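Local coordinates for D-mannonate dehydratase (Streptococcus suis, PDB 3BDK), which probably catalyses the dehydration of D-mannonate to 2-dehydro-3-deoxy-D-gluconate, with iron(II) or manganese(II) as cofactor, in a xylose isomerase-like TIM barrel, at residues L136-A148 / H331-G344. Numbering follows the deposited sequence.
Sequences LHHPLPDGSTSLA and HGRRIWGDQTKTPG. With DNO (D-mannose), chain C.
Bends at chi2 (131°) and chi3 turn the guanidinium of Arg333 back onto Asp142 and Ser144, while Arg334, its CG anti to the backbone N (chi1 -169°), runs the other way to the edge of the His137 ring. Arg333 NH2 forms a salt bridge with Asp142 OD2 at 2.6 Å, the carboxylate and guanidinium planes inclined by 52°; the N-H is bent well off the line to the oxygen, and the hydrogen bond itself is weak. Ser144 OG takes two more weak bonds, from NE and NH2 of Arg333, and donates to the syn lone pair of Asp142 OD1 at 2.7 Å; the backbone N of Ser144 reaches the same oxygen, closing an Asx turn. Ile335 CG2 lies over the centre of one guanidinium face of Arg333, and Leu140 CD1 packs on Arg333 CG at 3.7 Å. Thr145 and Arg334 form a single antiparallel hydrogen-bonded pair, Arg334 N to Thr145 O at 2.8 Å. Arg334 NE sits at the edge of the His137 ring, 3.2 Å from CE1; its NH1 and NH2 both grip Thr340 O end-on, and NH1 also bonds Asp338 O, bonds that tie the far side of the 331-344 loop to Arg334. Further along, Leu147 CD1 touches His331 CD2 at 3.4 Å, on a pocket residue whose ring edge meets the D-mannose, His331 CE1 to O1 3.4 Å. The contact thus joins the hairpin of strands 135-139 and 145-150 to the loop that follows barrel strand 327-328 beside the manganese site. Arg333 also pairs with Asp349 and bonds Ala41 O of the second subunit; with two carboxylates near it, its charge is probably well balanced, and the same guanidinium links hairpin, helix 348-368 and dimer interface.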
loop_
_atom_site.group_PDB
_atom_site.type_symbol
_atom_site.label_atom_id
_atom_site.label_comp_id
_atom_site.label_asym_id
_atom_site.label_seq_id
_atom_site.Cartn_x
_atom_site.Cartn_y
_atom_site.Cartn_z
ATOM N N LEU A 136 16.843 -11.407 12.481
ATOM C CA LEU A 136 15.709 -11.651 11.601
ATOM C C LEU A 136 14.371 -11.278 12.216
ATOM O O LEU A 136 13.307 -11.634 11.683
ATOM C CB LEU A 136 15.677 -13.116 11.155
ATOM C CG LEU A 136 16.966 -13.759 10.622
ATOM C CD1 LEU A 136 16.691 -15.215 10.309
ATOM C CD2 LEU A 136 17.508 -13.060 9.400
ATOM N N HIS A 137 14.433 -10.549 13.322
ATOM C CA HIS A 137 13.262 -9.934 13.946
ATOM C C HIS A 137 13.755 -8.722 14.719
ATOM O O HIS A 137 13.593 -8.660 15.946
ATOM C CB HIS A 137 12.584 -10.897 14.931
ATOM C CG HIS A 137 12.241 -12.229 14.341
ATOM N ND1 HIS A 137 11.287 -12.388 13.353
ATOM C CD2 HIS A 137 12.731 -13.466 14.593
ATOM C CE1 HIS A 137 11.208 -13.666 13.023
ATOM N NE2 HIS A 137 12.076 -14.340 13.758
ATOM N N HIS A 138 14.386 -7.776 14.028
ATOM C CA HIS A 138 14.895 -6.594 14.717
ATOM C C HIS A 138 13.750 -5.614 14.868
ATOM O O HIS A 138 13.034 -5.365 13.891
ATOM C CB HIS A 138 16.056 -5.948 13.954
ATOM C CG HIS A 138 17.008 -5.195 14.833
ATOM N ND1 HIS A 138 17.684 -5.787 15.876
ATOM C CD2 HIS A 138 17.405 -3.901 14.819
ATOM C CE1 HIS A 138 18.445 -4.891 16.476
ATOM N NE2 HIS A 138 18.302 -3.739 15.846
ATOM N N PRO A 139 13.542 -5.092 16.097
ATOM C CA PRO A 139 12.432 -4.141 16.351
ATOM C C PRO A 139 12.539 -2.828 15.585
ATOM O O PRO A 139 13.624 -2.291 15.435
ATOM C CB PRO A 139 12.495 -3.881 17.881
ATOM C CG PRO A 139 13.313 -5.051 18.442
ATOM C CD PRO A 139 14.301 -5.409 17.323
ATOM N N LEU A 140 11.401 -2.352 15.087
ATOM C CA LEU A 140 11.254 -1.007 14.524
ATOM C C LEU A 140 10.458 -0.119 15.511
ATOM O O LEU A 140 9.754 -0.642 16.380
ATOM C CB LEU A 140 10.568 -1.073 13.145
ATOM C CG LEU A 140 11.437 -1.577 11.979
ATOM C CD1 LEU A 140 10.587 -2.037 10.817
ATOM C CD2 LEU A 140 12.398 -0.527 11.500
ATOM N N PRO A 141 10.585 1.222 15.396
ATOM C CA PRO A 141 9.847 2.194 16.218
ATOM C C PRO A 141 8.351 1.960 16.336
ATOM O O PRO A 141 7.791 2.231 17.393
ATOM C CB PRO A 141 10.099 3.506 15.503
ATOM C CG PRO A 141 11.452 3.338 14.959
ATOM C CD PRO A 141 11.506 1.909 14.471
ATOM N N ASP A 142 7.697 1.470 15.290
ATOM C CA ASP A 142 6.250 1.276 15.373
ATOM C C ASP A 142 5.840 -0.052 16.031
ATOM O O ASP A 142 4.638 -0.387 16.072
ATOM C CB ASP A 142 5.563 1.482 14.005
ATOM C CG ASP A 142 5.949 0.425 12.972
ATOM O OD1 ASP A 142 6.519 -0.612 13.345
ATOM O OD2 ASP A 142 5.685 0.638 11.770
ATOM N N GLY A 143 6.831 -0.811 16.523
ATOM C CA GLY A 143 6.574 -2.108 17.202
ATOM C C GLY A 143 6.607 -3.339 16.296
ATOM O O GLY A 143 6.678 -4.464 16.796
ATOM N N SER A 144 6.556 -3.137 14.968
ATOM C CA SER A 144 6.776 -4.217 13.962
ATOM C C SER A 144 8.229 -4.657 13.985
ATOM O O SER A 144 9.033 -4.051 14.703
ATOM C CB SER A 144 6.407 -3.754 12.556
ATOM O OG SER A 144 7.329 -2.806 12.053
ATOM N N THR A 145 8.583 -5.700 13.233
ATOM C CA THR A 145 9.984 -6.167 13.205
ATOM C C THR A 145 10.497 -6.394 11.790
ATOM O O THR A 145 9.713 -6.666 10.878
ATOM C CB THR A 145 10.196 -7.477 13.998
ATOM O OG1 THR A 145 9.593 -8.569 13.294
ATOM C CG2 THR A 145 9.632 -7.390 15.413
ATOM N N SER A 146 11.813 -6.294 11.600
ATOM C CA SER A 146 12.396 -6.431 10.258
ATOM C C SER A 146 13.843 -6.942 10.281
ATOM O O SER A 146 14.485 -6.983 11.330
ATOM C CB SER A 146 12.324 -5.109 9.496
ATOM O OG SER A 146 13.293 -4.192 9.994
ATOM N N LEU A 147 14.346 -7.349 9.124
ATOM C CA LEU A 147 15.692 -7.902 9.044
ATOM C C LEU A 147 16.714 -6.788 9.198
ATOM O O LEU A 147 16.555 -5.695 8.655
ATOM C CB LEU A 147 15.916 -8.599 7.702
ATOM C CG LEU A 147 14.819 -9.455 7.089
ATOM C CD1 LEU A 147 15.320 -10.017 5.778
ATOM C CD2 LEU A 147 14.463 -10.595 8.013
ATOM N N ALA A 148 17.778 -7.076 9.931
ATOM C CA ALA A 148 18.810 -6.102 10.112
ATOM C C ALA A 148 20.139 -6.813 10.049
ATOM O O ALA A 148 20.264 -7.962 10.483
ATOM C CB ALA A 148 18.635 -5.382 11.437
ATOM N N HIS A 331 11.599 -7.627 0.403
ATOM C CA HIS A 331 11.213 -8.018 1.753
ATOM C C HIS A 331 10.191 -7.050 2.338
ATOM O O HIS A 331 10.160 -5.873 1.978
ATOM C CB HIS A 331 12.443 -8.095 2.660
ATOM C CG HIS A 331 13.574 -8.884 2.078
ATOM N ND1 HIS A 331 14.160 -8.566 0.872
ATOM C CD2 HIS A 331 14.227 -9.978 2.537
ATOM C CE1 HIS A 331 15.126 -9.431 0.613
ATOM N NE2 HIS A 331 15.187 -10.297 1.607
ATOM N N GLY A 332 9.356 -7.552 3.241
ATOM C CA GLY A 332 8.536 -6.699 4.080
ATOM C C GLY A 332 8.774 -6.937 5.559
ATOM O O GLY A 332 9.399 -7.924 5.945
ATOM N N ARG A 333 8.274 -6.027 6.388
ATOM C CA ARG A 333 8.281 -6.221 7.833
ATOM C C ARG A 333 7.399 -7.397 8.236
ATOM O O ARG A 333 6.505 -7.799 7.491
ATOM C CB ARG A 333 7.819 -4.948 8.546
ATOM C CG ARG A 333 8.634 -3.712 8.201
ATOM C CD ARG A 333 7.735 -2.542 7.837
ATOM N NE ARG A 333 7.004 -2.033 8.995
ATOM C CZ ARG A 333 5.701 -1.771 8.999
ATOM N NH1 ARG A 333 4.979 -1.970 7.905
ATOM N NH2 ARG A 333 5.119 -1.310 10.098
ATOM N N ARG A 334 7.657 -7.945 9.419
ATOM C CA ARG A 334 6.720 -8.860 10.060
ATOM C C ARG A 334 5.654 -8.100 10.842
ATOM O O ARG A 334 5.895 -7.648 11.961
ATOM C CB ARG A 334 7.462 -9.826 10.985
ATOM C CG ARG A 334 6.608 -10.973 11.499
ATOM C CD ARG A 334 7.390 -11.858 12.457
ATOM N NE ARG A 334 8.457 -12.588 11.779
ATOM C CZ ARG A 334 8.257 -13.475 10.809
ATOM N NH1 ARG A 334 7.025 -13.746 10.400
ATOM N NH2 ARG A 334 9.288 -14.092 10.250
ATOM N N ILE A 335 4.474 -7.963 10.245
ATOM C CA ILE A 335 3.344 -7.315 10.913
ATOM C C ILE A 335 2.073 -8.174 10.936
ATOM O O ILE A 335 1.900 -9.072 10.110
ATOM C CB ILE A 335 3.040 -5.870 10.400
ATOM C CG1 ILE A 335 2.018 -5.860 9.256
ATOM C CG2 ILE A 335 4.316 -5.096 10.075
ATOM C CD1 ILE A 335 2.531 -6.156 7.933
ATOM N N TRP A 336 1.205 -7.876 11.907
ATOM C CA TRP A 336 -0.130 -8.456 12.027
ATOM C C TRP A 336 -0.126 -9.960 12.290
ATOM O O TRP A 336 -0.958 -10.678 11.745
ATOM C CB TRP A 336 -0.998 -8.158 10.797
ATOM C CG TRP A 336 -1.060 -6.747 10.362
ATOM C CD1 TRP A 336 -0.828 -5.634 11.115
ATOM C CD2 TRP A 336 -1.430 -6.279 9.057
ATOM N NE1 TRP A 336 -1.007 -4.502 10.356
ATOM C CE2 TRP A 336 -1.377 -4.870 9.088
ATOM C CE3 TRP A 336 -1.786 -6.920 7.860
ATOM C CZ2 TRP A 336 -1.650 -4.091 7.971
ATOM C CZ3 TRP A 336 -2.062 -6.151 6.755
ATOM C CH2 TRP A 336 -1.989 -4.748 6.815
ATOM N N GLY A 337 0.815 -10.413 13.118
ATOM C CA GLY A 337 0.890 -11.810 13.537
ATOM C C GLY A 337 1.252 -12.803 12.442
ATOM O O GLY A 337 1.040 -14.013 12.606
ATOM N N ASP A 338 1.792 -12.295 11.331
ATOM C CA ASP A 338 2.293 -13.130 10.231
ATOM C C ASP A 338 3.327 -14.155 10.705
ATOM O O ASP A 338 4.344 -13.785 11.307
ATOM C CB ASP A 338 2.884 -12.262 9.121
ATOM C CG ASP A 338 2.625 -12.836 7.750
ATOM O OD1 ASP A 338 2.638 -14.084 7.634
ATOM O OD2 ASP A 338 2.400 -12.051 6.795
ATOM N N GLN A 339 3.037 -15.439 10.448
ATOM C CA GLN A 339 3.810 -16.578 11.004
ATOM C C GLN A 339 4.875 -17.106 10.047
ATOM O O GLN A 339 5.875 -17.707 10.489
ATOM C CB GLN A 339 2.884 -17.714 11.445
ATOM C CG GLN A 339 2.287 -17.523 12.849
ATOM C CD GLN A 339 0.916 -18.181 13.004
ATOM O OE1 GLN A 339 0.752 -19.370 12.722
ATOM N NE2 GLN A 339 -0.076 -17.404 13.450
ATOM N N THR A 340 4.626 -16.888 8.748
ATOM C CA THR A 340 5.612 -17.022 7.656
ATOM C C THR A 340 7.069 -16.790 8.096
ATOM O O THR A 340 7.444 -15.667 8.483
ATOM C CB THR A 340 5.325 -15.983 6.573
ATOM O OG1 THR A 340 4.992 -14.738 7.217
ATOM C CG2 THR A 340 4.190 -16.433 5.661
ATOM N N LYS A 341 7.893 -17.835 8.017
ATOM C CA LYS A 341 9.227 -17.763 8.619
ATOM C C LYS A 341 10.373 -17.609 7.615
ATOM O O LYS A 341 11.502 -17.308 8.007
ATOM C CB LYS A 341 9.454 -18.937 9.583
ATOM C CG LYS A 341 10.198 -18.553 10.866
ATOM C CD LYS A 341 9.841 -19.485 12.037
ATOM C CE LYS A 341 10.560 -19.077 13.323
ATOM N NZ LYS A 341 10.315 -17.644 13.714
ATOM N N THR A 342 10.090 -17.804 6.330
ATOM C CA THR A 342 11.033 -17.413 5.279
ATOM C C THR A 342 11.363 -15.905 5.393
ATOM O O THR A 342 10.444 -15.080 5.382
ATOM C CB THR A 342 10.450 -17.686 3.880
ATOM O OG1 THR A 342 9.847 -18.985 3.854
ATOM C CG2 THR A 342 11.528 -17.583 2.799
ATOM N N PRO A 343 12.668 -15.547 5.485
ATOM C CA PRO A 343 13.187 -14.194 5.685
ATOM C C PRO A 343 12.174 -13.046 5.738
ATOM O O PRO A 343 11.544 -12.842 6.783
ATOM C CB PRO A 343 14.152 -14.067 4.509
ATOM C CG PRO A 343 14.747 -15.576 4.412
ATOM C CD PRO A 343 13.817 -16.450 5.290
ATOM N N GLY A 344 12.025 -12.294 4.653
ATOM C CA GLY A 344 11.133 -11.134 4.670
ATOM C C GLY A 344 9.965 -11.358 3.751
ATOM O O GLY A 344 9.551 -10.465 3.014
HETATM C C1 DNO C . 17.841 -12.002 -0.281
HETATM C C2 DNO C . 16.512 -12.294 -0.996
HETATM C C3 DNO C . 16.105 -13.801 -1.038
HETATM C C4 DNO C . 17.056 -14.889 -1.635
HETATM C C5 DNO C . 17.896 -14.560 -2.907
HETATM C C6 DNO C . 18.162 -15.849 -3.695
HETATM O O1 DNO C . 18.162 -10.844 -0.007
HETATM O O2 DNO C . 16.508 -11.703 -2.308
HETATM O O3 DNO C . 14.868 -13.908 -1.736
HETATM O O4 DNO C . 17.890 -15.414 -0.594
HETATM O O5 DNO C . 17.263 -13.621 -3.790
HETATM O O6 DNO C . 19.454 -16.357 -3.352
#